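Local coordinates for cytosolic IMP-GMP specific 5'-nucleotidase (Legionella pneumophila subsp. pneumophila, PDB 4OHF), which probably hydrolyses the 5'-phosphate of nucleoside monophosphates such as IMP and GMP, with magnesium in its active site, at residues Ser33-Ser38 with Leu181-Ile186; Leu39-Val44 with Lys59-Asn64; Val359-Arg364 with Gln371-Glu376. All blocks are in the same frame, centred on the assembly; numbering follows the deposited sequence.

Contact 1. Residues Ser33-Ser38 with Leu181-Ile186; sequences SKNFES and LKKYVI
N35 meets both K183 and Y184 from the first full turn of helix 33-51, and F36 adds its backbone to the contact. The CB of N35 points at the other segment. With chi1 at -67° its CG lies beside the backbone N, and this carries the amide to the end of the short helix 181-184. ND2 of N35 donates to the carbonyl O of K183 over 3.2 Å. The N-H...O angle is 145°, and the donor lies in the carbonyl plane of K183. The K183 oxygen is somewhat out of the plane of the N35 amide. The two side chains cross at a slant, and ND2 of N35 is 4.0 Å from CG of K183. The lysine chain runs on extended beyond that point. The carbonyl O of N35 faces the edge of the Y184 ring, 3.4 Å from CE1 of Y184 and near the ring plane. CB of N35 lies 3.8 Å from CE1 of Y184. F36 follows. The backbone N of F36 lies at the same ring edge, 4.0 Å from CE1 of Y184. The F36 ring is carried elsewhere and meets H26 edge-to-face. The F36 side chain is about 9 Å from the bound magnesium ion, which places this end of the helix near the metal site. The arrangement is consistent with the flap hairpin of the HAD fold, into which a C1-type cap is inserted. F36 packs on L173 and Y184 on I177, both of helix 172-178. The short, weakly bonded strand at 185-186 pairs antiparallel with strand 30-31, which leads into helix 33-51; backbone bonds join Y184 with N32 and I186 with R30.

Contact 2. Residues Leu39-Val44 with Lys59-Asn64; sequences LVYDLV and KKFKFN
Y41 lays its ring along the side chain of F63 and ends against F61 and K62. The CB of Y41 points from helix 33-51 toward the loop. A chi1 of 176° puts CG opposite the backbone N, and this carries the ring away from the helix toward F63 and F61. CB of Y41 meets CD2 of F63 at 3.6 Å. At CG of Y41 the same CD2 of F63 comes to 3.4 Å, over one face of the Y41 ring. Farther out, CD1 and CE1 lie under CB of F63. CB of F63 is 3.6 Å from the centroid of the Y41 ring and 20° off the normal, a CH-pi contact. The F63 ring turns back toward the Y41 backbone, so the two side chains run past each other in opposite directions. They form an oblique aromatic pair, with planes 52° apart and ring centroids 4.9 Å apart. CZ of Y41 is 4.3 Å from CB of F61. The tip, OH of Y41, is also nearest to CB of F61, and it lies 3.6 Å from the carbonyl O of K62. The hydrogen-bond partner of OH is OE1 of Q138, on helix 129-143. The amide NE2 of Q138 donates to the carbonyl O of K62, so one glutamine serves both the tyrosine and the loop. F61 packs on L139 and F63 on I134 of the same helix. The contact lies away from the magnesium and GMP sites. It is aromatic packing, tied at the tyrosine tip by Q138. A loop with two phenylalanines closes over a helix pair, consistent with the helical part of a C1-type cap inserted in a HAD fold.

Contact 3. Residues Val359-Arg364 with Gln371-Glu376; sequences VDLCTR and QQYDQE
The segments run antiparallel at the turn between two long helices, and the nearest CA atoms, those of L361 and Y373, are 6.7 Å apart. L361 divides its two methyl groups between two partners. The L361 side chain crosses that of Y373 obliquely, with CD2 of L361 3.5 Å from CD1 of Y373. CD1 of L361 turns to the carboxylate of E376, and OE2 of E376 is 3.4 Å from it. The E376 chain is extended beyond CG and crosses the leucine at about a right angle. Its CB and CG also border the same methyl, so acid and aliphatic parts both cover it. E376 touches K357 of helix 338-367 as well.

One turn on, R364 points at the other segment. Its chain bends at chi3 (75°), which brings the guanidinium round to the outer end of the Y373 ring. CE1 of Y373 stands 3.5 Å above one face of the R364 guanidinium, toward its rim. The two planes are 60° apart, so the groups do not stack flat. NH2 of R364 makes a weak hydrogen bond to OH of Y373, 3.2 Å long with an N-H...O angle of 127°. The stronger partner of this hydroxyl is OE1 of E368. That glutamate lies between the two segments, and its OE2 also attracts NE of R364, weakly and at long range. CG of Q372, in the same segment as Y373, sits over the centre of one ring face, and S365 also touches Y373. Elsewhere on helix 338-367, V359 and T363 pack on S441 of the second subunit.

The chemistry implies a division of labour along the ring. L361 packs its inner part by apolar contact. E368, and more lightly R364, would hold its outer end in place near the turn.

In the fold
Contacts 1 and 2 are neighbours, with centres about 14 Å apart, and both use helix 33-51. Contact 2 falls within the stretch of chain between the two segments of contact 1. They also touch: OH of Y184 packs on L39, and the F63 ring packs on E37 and S38. Together they run from the neighbourhood of the magnesium site into the helical region that is probably the cap. Contact 3 comes later in the chain. Its centre is about 63 Å from that of contact 1 and about 61 Å from that of contact 2. It lies near the tip of the hairpin of helices 338-367 and 374-399, where the chain meets a second subunit.

Contact 1. Residues Ser33-Ser38 with Leu181-Ile186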
loop_
_atom_site.group_PDB
_atom_site.type_symbol
_atom_site.label_atom_id
_atom_site.label_comp_id
_atom_site.label_asym_id
_atom_site.label_seq_id
_atom_site.Cartn_x
_atom_site.Cartn_y
_atom_site.Cartn_z
ATOM N N SER B 33 13.764 -32.500 16.400
ATOM C CA SER B 33 13.053 -32.020 15.219
ATOM C C SER B 33 12.052 -32.963 14.564
ATOM O O SER B 33 10.907 -32.582 14.332
ATOM C CB SER B 33 14.051 -31.543 14.163
ATOM O OG SER B 33 14.616 -30.297 14.520
ATOM N N LYS B 34 12.482 -34.178 14.252
ATOM C CA LYS B 34 11.605 -35.141 13.605
ATOM C C LYS B 34 10.380 -35.394 14.465
ATOM O O LYS B 34 9.250 -35.226 14.010
ATOM C CB LYS B 34 12.352 -36.449 13.371
ATOM C CG LYS B 34 12.190 -37.013 11.970
ATOM C CD LYS B 34 11.142 -38.107 11.869
ATOM C CE LYS B 34 11.582 -39.392 12.563
ATOM N NZ LYS B 34 11.595 -39.286 14.060
ATOM N N ASN B 35 10.602 -35.785 15.711
ATOM C CA ASN B 35 9.488 -36.061 16.594
ATOM C C ASN B 35 8.553 -34.876 16.761
ATOM O O ASN B 35 7.327 -35.032 16.741
ATOM C CB ASN B 35 9.985 -36.518 17.962
ATOM C CG ASN B 35 10.679 -37.853 17.903
ATOM O OD1 ASN B 35 10.412 -38.659 17.011
ATOM N ND2 ASN B 35 11.570 -38.106 18.855
ATOM N N PHE B 36 9.137 -33.694 16.922
ATOM C CA PHE B 36 8.349 -32.489 17.104
ATOM C C PHE B 36 7.567 -32.118 15.840
ATOM O O PHE B 36 6.385 -31.761 15.929
ATOM C CB PHE B 36 9.257 -31.345 17.554
ATOM C CG PHE B 36 8.543 -30.047 17.767
ATOM C CD1 PHE B 36 8.235 -29.220 16.689
ATOM C CD2 PHE B 36 8.155 -29.657 19.046
ATOM C CE1 PHE B 36 7.544 -28.020 16.885
ATOM C CE2 PHE B 36 7.459 -28.459 19.252
ATOM C CZ PHE B 36 7.154 -27.642 18.167
ATOM N N GLU B 37 8.207 -32.199 14.671
ATOM C CA GLU B 37 7.514 -31.871 13.423
ATOM C C GLU B 37 6.350 -32.834 13.271
ATOM O O GLU B 37 5.232 -32.431 12.988
ATOM C CB GLU B 37 8.424 -32.019 12.204
ATOM C CG GLU B 37 9.414 -30.903 11.975
ATOM C CD GLU B 37 8.763 -29.549 11.719
ATOM O OE1 GLU B 37 7.570 -29.487 11.340
ATOM O OE2 GLU B 37 9.474 -28.531 11.890
ATOM N N SER B 38 6.637 -34.114 13.462
ATOM C CA SER B 38 5.630 -35.157 13.362
ATOM C C SER B 38 4.421 -34.888 14.252
ATOM O O SER B 38 3.280 -35.042 13.810
ATOM C CB SER B 38 6.242 -36.505 13.725
ATOM O OG SER B 38 5.233 -37.497 13.740
ATOM N N LEU B 181 8.326 -35.317 27.827
ATOM C CA LEU B 181 9.559 -34.558 27.737
ATOM C C LEU B 181 10.786 -35.289 27.208
ATOM O O LEU B 181 11.471 -34.773 26.315
ATOM C CB LEU B 181 9.867 -33.914 29.092
ATOM C CG LEU B 181 8.820 -32.876 29.497
ATOM C CD1 LEU B 181 9.088 -32.369 30.899
ATOM C CD2 LEU B 181 8.833 -31.735 28.492
ATOM N N LYS B 182 11.074 -36.484 27.709
ATOM C CA LYS B 182 12.270 -37.152 27.214
ATOM C C LYS B 182 12.217 -37.611 25.766
ATOM O O LYS B 182 13.229 -38.004 25.201
ATOM C CB LYS B 182 12.675 -38.315 28.112
ATOM C CG LYS B 182 11.756 -39.505 28.135
ATOM C CD LYS B 182 12.502 -40.702 28.737
ATOM C CE LYS B 182 13.487 -40.260 29.844
ATOM N NZ LYS B 182 14.321 -41.377 30.386
ATOM N N LYS B 183 11.042 -37.554 25.160
ATOM C CA LYS B 183 10.918 -37.930 23.764
ATOM C C LYS B 183 11.004 -36.672 22.888
ATOM O O LYS B 183 11.309 -36.756 21.703
ATOM C CB LYS B 183 9.576 -38.621 23.518
ATOM C CG LYS B 183 9.285 -38.895 22.048
ATOM C CD LYS B 183 7.829 -39.238 21.808
ATOM C CE LYS B 183 7.582 -39.494 20.322
ATOM N NZ LYS B 183 6.145 -39.801 20.062
ATOM N N TYR B 184 10.743 -35.509 23.479
ATOM C CA TYR B 184 10.752 -34.268 22.713
ATOM C C TYR B 184 11.905 -33.307 22.941
ATOM O O TYR B 184 12.443 -32.768 21.976
ATOM C CB TYR B 184 9.420 -33.542 22.894
ATOM C CG TYR B 184 8.293 -34.265 22.201
ATOM C CD1 TYR B 184 8.216 -34.298 20.801
ATOM C CD2 TYR B 184 7.332 -34.954 22.932
ATOM C CE1 TYR B 184 7.210 -34.999 20.149
ATOM C CE2 TYR B 184 6.318 -35.664 22.292
ATOM C CZ TYR B 184 6.262 -35.682 20.899
ATOM O OH TYR B 184 5.256 -36.376 20.257
ATOM N N VAL B 185 12.312 -33.094 24.188
ATOM C CA VAL B 185 13.413 -32.164 24.430
ATOM C C VAL B 185 14.770 -32.819 24.688
ATOM O O VAL B 185 14.896 -33.767 25.455
ATOM C CB VAL B 185 13.069 -31.150 25.576
ATOM C CG1 VAL B 185 11.775 -31.523 26.231
ATOM C CG2 VAL B 185 14.203 -31.072 26.599
ATOM N N ILE B 186 15.785 -32.293 24.012
ATOM C CA ILE B 186 17.144 -32.786 24.125
ATOM C C ILE B 186 17.887 -31.980 25.180
ATOM O O ILE B 186 17.840 -30.754 25.186
ATOM C CB ILE B 186 17.899 -32.642 22.779
ATOM C CG1 ILE B 186 17.233 -33.483 21.702
ATOM C CG2 ILE B 186 19.329 -33.091 22.926
ATOM C CD1 ILE B 186 17.823 -33.274 20.331
#

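Contact 2. Residues Leu39-Val44 with Lys59-Asn64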
loop_
_atom_site.group_PDB
_atom_site.type_symbol
_atom_site.label_atom_id
_atom_site.label_comp_id
_atom_site.label_asym_id
_atom_site.label_seq_id
_atom_site.Cartn_x
_atom_site.Cartn_y
_atom_site.Cartn_z
ATOM N N LEU B 39 4.666 -34.487 15.498
ATOM C CA LEU B 39 3.574 -34.201 16.415
ATOM C C LEU B 39 2.714 -33.105 15.790
ATOM O O LEU B 39 1.504 -33.281 15.610
ATOM C CB LEU B 39 4.114 -33.721 17.763
ATOM C CG LEU B 39 3.308 -34.011 19.038
ATOM C CD1 LEU B 39 3.569 -32.905 20.035
ATOM C CD2 LEU B 39 1.817 -34.105 18.750
ATOM N N VAL B 40 3.342 -31.977 15.455
ATOM C CA VAL B 40 2.626 -30.862 14.849
ATOM C C VAL B 40 1.846 -31.343 13.641
ATOM O O VAL B 40 0.696 -30.963 13.452
ATOM C CB VAL B 40 3.574 -29.728 14.406
ATOM C CG1 VAL B 40 2.792 -28.663 13.648
ATOM C CG2 VAL B 40 4.230 -29.101 15.623
ATOM N N TYR B 41 2.462 -32.180 12.823
ATOM C CA TYR B 41 1.775 -32.704 11.658
ATOM C C TYR B 41 0.493 -33.411 12.115
ATOM O O TYR B 41 -0.607 -33.044 11.681
ATOM C CB TYR B 41 2.695 -33.659 10.898
ATOM C CG TYR B 41 2.056 -34.356 9.709
ATOM C CD1 TYR B 41 1.430 -35.592 9.859
ATOM C CD2 TYR B 41 2.116 -33.802 8.431
ATOM C CE1 TYR B 41 0.892 -36.260 8.771
ATOM C CE2 TYR B 41 1.578 -34.459 7.337
ATOM C CZ TYR B 41 0.967 -35.692 7.511
ATOM O OH TYR B 41 0.432 -36.362 6.434
ATOM N N ASP B 42 0.626 -34.401 13.003
ATOM C CA ASP B 42 -0.544 -35.123 13.501
ATOM C C ASP B 42 -1.604 -34.186 14.080
ATOM O O ASP B 42 -2.725 -34.137 13.593
ATOM C CB ASP B 42 -0.151 -36.142 14.569
ATOM C CG ASP B 42 0.744 -37.243 14.035
ATOM O OD1 ASP B 42 0.700 -37.513 12.817
ATOM O OD2 ASP B 42 1.486 -37.852 14.836
ATOM N N LEU B 43 -1.258 -33.437 15.120
ATOM C CA LEU B 43 -2.223 -32.529 15.726
ATOM C C LEU B 43 -2.950 -31.666 14.691
ATOM O O LEU B 43 -4.163 -31.497 14.777
ATOM C CB LEU B 43 -1.535 -31.622 16.755
ATOM C CG LEU B 43 -0.856 -32.308 17.936
ATOM C CD1 LEU B 43 -0.149 -31.282 18.794
ATOM C CD2 LEU B 43 -1.891 -33.068 18.743
ATOM N N VAL B 44 -2.214 -31.122 13.721
ATOM C CA VAL B 44 -2.794 -30.258 12.685
ATOM C C VAL B 44 -3.673 -31.023 11.713
ATOM O O VAL B 44 -4.724 -30.537 11.304
ATOM C CB VAL B 44 -1.697 -29.531 11.863
ATOM C CG1 VAL B 44 -2.315 -28.799 10.681
ATOM C CG2 VAL B 44 -0.966 -28.540 12.737
ATOM N N LYS B 59 -6.946 -38.647 7.314
ATOM C CA LYS B 59 -6.449 -39.305 8.518
ATOM C C LYS B 59 -5.436 -40.384 8.138
ATOM O O LYS B 59 -4.602 -40.782 8.949
ATOM C CB LYS B 59 -7.606 -39.945 9.290
ATOM C CG LYS B 59 -8.732 -38.991 9.661
ATOM C CD LYS B 59 -9.892 -39.738 10.322
ATOM C CE LYS B 59 -11.068 -38.814 10.603
ATOM N NZ LYS B 59 -12.233 -39.552 11.165
ATOM N N LYS B 60 -5.514 -40.847 6.897
ATOM C CA LYS B 60 -4.623 -41.894 6.404
ATOM C C LYS B 60 -3.247 -41.357 5.977
ATOM O O LYS B 60 -2.282 -42.115 5.865
ATOM C CB LYS B 60 -5.296 -42.603 5.227
ATOM C CG LYS B 60 -5.185 -44.121 5.246
ATOM C CD LYS B 60 -6.072 -44.750 4.165
ATOM C CE LYS B 60 -6.008 -46.271 4.205
ATOM N NZ LYS B 60 -4.621 -46.771 3.977
ATOM N N PHE B 61 -3.166 -40.050 5.740
ATOM C CA PHE B 61 -1.919 -39.410 5.324
ATOM C C PHE B 61 -0.715 -39.800 6.178
ATOM O O PHE B 61 -0.768 -39.758 7.405
ATOM C CB PHE B 61 -2.077 -37.884 5.345
ATOM C CG PHE B 61 -2.870 -37.334 4.188
ATOM C CD1 PHE B 61 -3.146 -35.971 4.108
ATOM C CD2 PHE B 61 -3.330 -38.169 3.172
ATOM C CE1 PHE B 61 -3.866 -35.447 3.039
ATOM C CE2 PHE B 61 -4.047 -37.656 2.106
ATOM C CZ PHE B 61 -4.316 -36.289 2.039
ATOM N N LYS B 62 0.374 -40.167 5.514
ATOM C CA LYS B 62 1.594 -40.565 6.204
ATOM C C LYS B 62 2.604 -39.430 6.190
ATOM O O LYS B 62 2.771 -38.747 5.180
ATOM C CB LYS B 62 2.197 -41.812 5.543
ATOM C CG LYS B 62 2.194 -43.048 6.432
ATOM C CD LYS B 62 0.792 -43.343 6.952
ATOM C CE LYS B 62 0.793 -44.454 7.996
ATOM N NZ LYS B 62 -0.577 -44.672 8.563
ATOM N N PHE B 63 3.275 -39.235 7.319
ATOM C CA PHE B 63 4.267 -38.177 7.449
ATOM C C PHE B 63 5.692 -38.656 7.232
ATOM O O PHE B 63 6.177 -39.540 7.929
ATOM C CB PHE B 63 4.155 -37.518 8.829
ATOM C CG PHE B 63 5.267 -36.551 9.136
ATOM C CD1 PHE B 63 6.403 -36.971 9.812
ATOM C CD2 PHE B 63 5.179 -35.218 8.744
ATOM C CE1 PHE B 63 7.438 -36.075 10.095
ATOM C CE2 PHE B 63 6.207 -34.319 9.023
ATOM C CZ PHE B 63 7.335 -34.748 9.698
ATOM N N ASN B 64 6.354 -38.067 6.243
ATOM C CA ASN B 64 7.743 -38.393 5.948
ATOM C C ASN B 64 8.576 -37.114 5.988
ATOM O O ASN B 64 8.531 -36.290 5.065
ATOM C CB ASN B 64 7.878 -39.066 4.583
ATOM C CG ASN B 64 9.319 -39.129 4.107
ATOM O OD1 ASN B 64 10.240 -39.365 4.881
ATOM N ND2 ASN B 64 9.518 -38.917 2.821
#

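Contact 3. Residues Val359-Arg364 with Gln371-Glu376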
loop_
_atom_site.group_PDB
_atom_site.type_symbol
_atom_site.label_atom_id
_atom_site.label_comp_id
_atom_site.label_asym_id
_atom_site.label_seq_id
_atom_site.Cartn_x
_atom_site.Cartn_y
_atom_site.Cartn_z
ATOM N N VAL B 359 35.074 -20.819 -28.854
ATOM C CA VAL B 359 34.478 -19.528 -29.210
ATOM C C VAL B 359 35.420 -18.748 -30.134
ATOM O O VAL B 359 35.033 -18.299 -31.216
ATOM C CB VAL B 359 34.195 -18.675 -27.932
ATOM C CG1 VAL B 359 33.862 -17.229 -28.304
ATOM C CG2 VAL B 359 33.036 -19.285 -27.162
ATOM N N ASP B 360 36.662 -18.608 -29.695
ATOM C CA ASP B 360 37.672 -17.878 -30.439
ATOM C C ASP B 360 38.021 -18.508 -31.782
ATOM O O ASP B 360 38.207 -17.798 -32.775
ATOM C CB ASP B 360 38.906 -17.693 -29.548
ATOM C CG ASP B 360 38.593 -16.837 -28.296
ATOM O OD1 ASP B 360 39.349 -16.912 -27.288
ATOM O OD2 ASP B 360 37.582 -16.083 -28.327
ATOM N N LEU B 361 38.101 -19.829 -31.830
ATOM C CA LEU B 361 38.397 -20.473 -33.097
ATOM C C LEU B 361 37.270 -20.209 -34.100
ATOM O O LEU B 361 37.527 -19.925 -35.277
ATOM C CB LEU B 361 38.593 -21.978 -32.913
ATOM C CG LEU B 361 40.057 -22.402 -32.815
ATOM C CD1 LEU B 361 40.157 -23.920 -32.838
ATOM C CD2 LEU B 361 40.837 -21.810 -33.981
ATOM N N CYS B 362 36.026 -20.286 -33.632
ATOM C CA CYS B 362 34.874 -20.055 -34.501
ATOM C C CYS B 362 34.791 -18.622 -35.015
ATOM O O CYS B 362 34.487 -18.389 -36.188
ATOM C CB CYS B 362 33.579 -20.419 -33.779
ATOM S SG CYS B 362 33.277 -22.199 -33.651
ATOM N N THR B 363 35.063 -17.659 -34.145
ATOM C CA THR B 363 35.011 -16.263 -34.567
ATOM C C THR B 363 36.214 -15.943 -35.462
ATOM O O THR B 363 36.178 -15.005 -36.265
ATOM C CB THR B 363 34.966 -15.310 -33.349
ATOM O OG1 THR B 363 36.269 -15.191 -32.771
ATOM C CG2 THR B 363 34.028 -15.867 -32.306
ATOM N N ARG B 364 37.285 -16.715 -35.323
ATOM C CA ARG B 364 38.428 -16.493 -36.186
ATOM C C ARG B 364 38.021 -16.955 -37.578
ATOM O O ARG B 364 38.127 -16.190 -38.539
ATOM C CB ARG B 364 39.658 -17.256 -35.689
ATOM C CG ARG B 364 40.507 -16.418 -34.727
ATOM C CD ARG B 364 41.645 -17.213 -34.082
ATOM N NE ARG B 364 42.752 -17.462 -35.003
ATOM C CZ ARG B 364 43.823 -18.198 -34.706
ATOM N NH1 ARG B 364 43.936 -18.763 -33.506
ATOM N NH2 ARG B 364 44.789 -18.361 -35.613
ATOM N N GLN B 371 38.708 -21.773 -43.636
ATOM C CA GLN B 371 38.257 -23.098 -43.237
ATOM C C GLN B 371 39.363 -23.985 -42.679
ATOM O O GLN B 371 39.200 -25.204 -42.568
ATOM C CB GLN B 371 37.547 -23.798 -44.408
ATOM C CG GLN B 371 38.251 -23.693 -45.741
ATOM C CD GLN B 371 37.551 -24.491 -46.834
ATOM O OE1 GLN B 371 37.104 -25.633 -46.610
ATOM N NE2 GLN B 371 37.465 -23.902 -48.030
ATOM N N GLN B 372 40.475 -23.372 -42.292
ATOM C CA GLN B 372 41.611 -24.117 -41.755
ATOM C C GLN B 372 41.387 -24.596 -40.313
ATOM O O GLN B 372 42.029 -25.544 -39.854
ATOM C CB GLN B 372 42.866 -23.247 -41.828
ATOM C CG GLN B 372 42.787 -22.006 -40.954
ATOM C CD GLN B 372 43.780 -20.930 -41.367
ATOM O OE1 GLN B 372 43.644 -20.312 -42.437
ATOM N NE2 GLN B 372 44.792 -20.698 -40.524
ATOM N N TYR B 373 40.481 -23.942 -39.598
ATOM C CA TYR B 373 40.201 -24.315 -38.218
ATOM C C TYR B 373 39.029 -25.287 -38.157
ATOM O O TYR B 373 38.740 -25.872 -37.108
ATOM C CB TYR B 373 39.844 -23.077 -37.407
ATOM C CG TYR B 373 40.743 -21.904 -37.661
ATOM C CD1 TYR B 373 42.057 -21.894 -37.209
ATOM C CD2 TYR B 373 40.281 -20.797 -38.372
ATOM C CE1 TYR B 373 42.889 -20.806 -37.460
ATOM C CE2 TYR B 373 41.103 -19.710 -38.629
ATOM C CZ TYR B 373 42.400 -19.718 -38.173
ATOM O OH TYR B 373 43.203 -18.633 -38.436
ATOM N N ASP B 374 38.350 -25.443 -39.288
ATOM C CA ASP B 374 37.190 -26.317 -39.361
ATOM C C ASP B 374 37.421 -27.705 -38.766
ATOM O O ASP B 374 36.509 -28.288 -38.183
ATOM C CB ASP B 374 36.693 -26.413 -40.812
ATOM C CG ASP B 374 35.837 -25.210 -41.223
ATOM O OD1 ASP B 374 35.312 -25.213 -42.359
ATOM O OD2 ASP B 374 35.676 -24.262 -40.419
ATOM N N GLN B 375 38.631 -28.236 -38.885
ATOM C CA GLN B 375 38.883 -29.555 -38.322
ATOM C C GLN B 375 38.867 -29.496 -36.797
ATOM O O GLN B 375 38.103 -30.211 -36.142
ATOM C CB GLN B 375 40.223 -30.108 -38.798
ATOM C CG GLN B 375 40.457 -31.537 -38.342
ATOM C CD GLN B 375 39.215 -32.405 -38.525
ATOM O OE1 GLN B 375 38.699 -32.549 -39.634
ATOM N NE2 GLN B 375 38.727 -32.980 -37.431
ATOM N N GLU B 376 39.710 -28.637 -36.234
ATOM C CA GLU B 376 39.787 -28.490 -34.786
ATOM C C GLU B 376 38.408 -28.161 -34.177
ATOM O O GLU B 376 37.979 -28.801 -33.216
ATOM C CB GLU B 376 40.803 -27.396 -34.432
ATOM C CG GLU B 376 41.521 -27.629 -33.120
ATOM C CD GLU B 376 42.463 -26.501 -32.747
ATOM O OE1 GLU B 376 43.208 -26.028 -33.631
ATOM O OE2 GLU B 376 42.467 -26.099 -31.560
#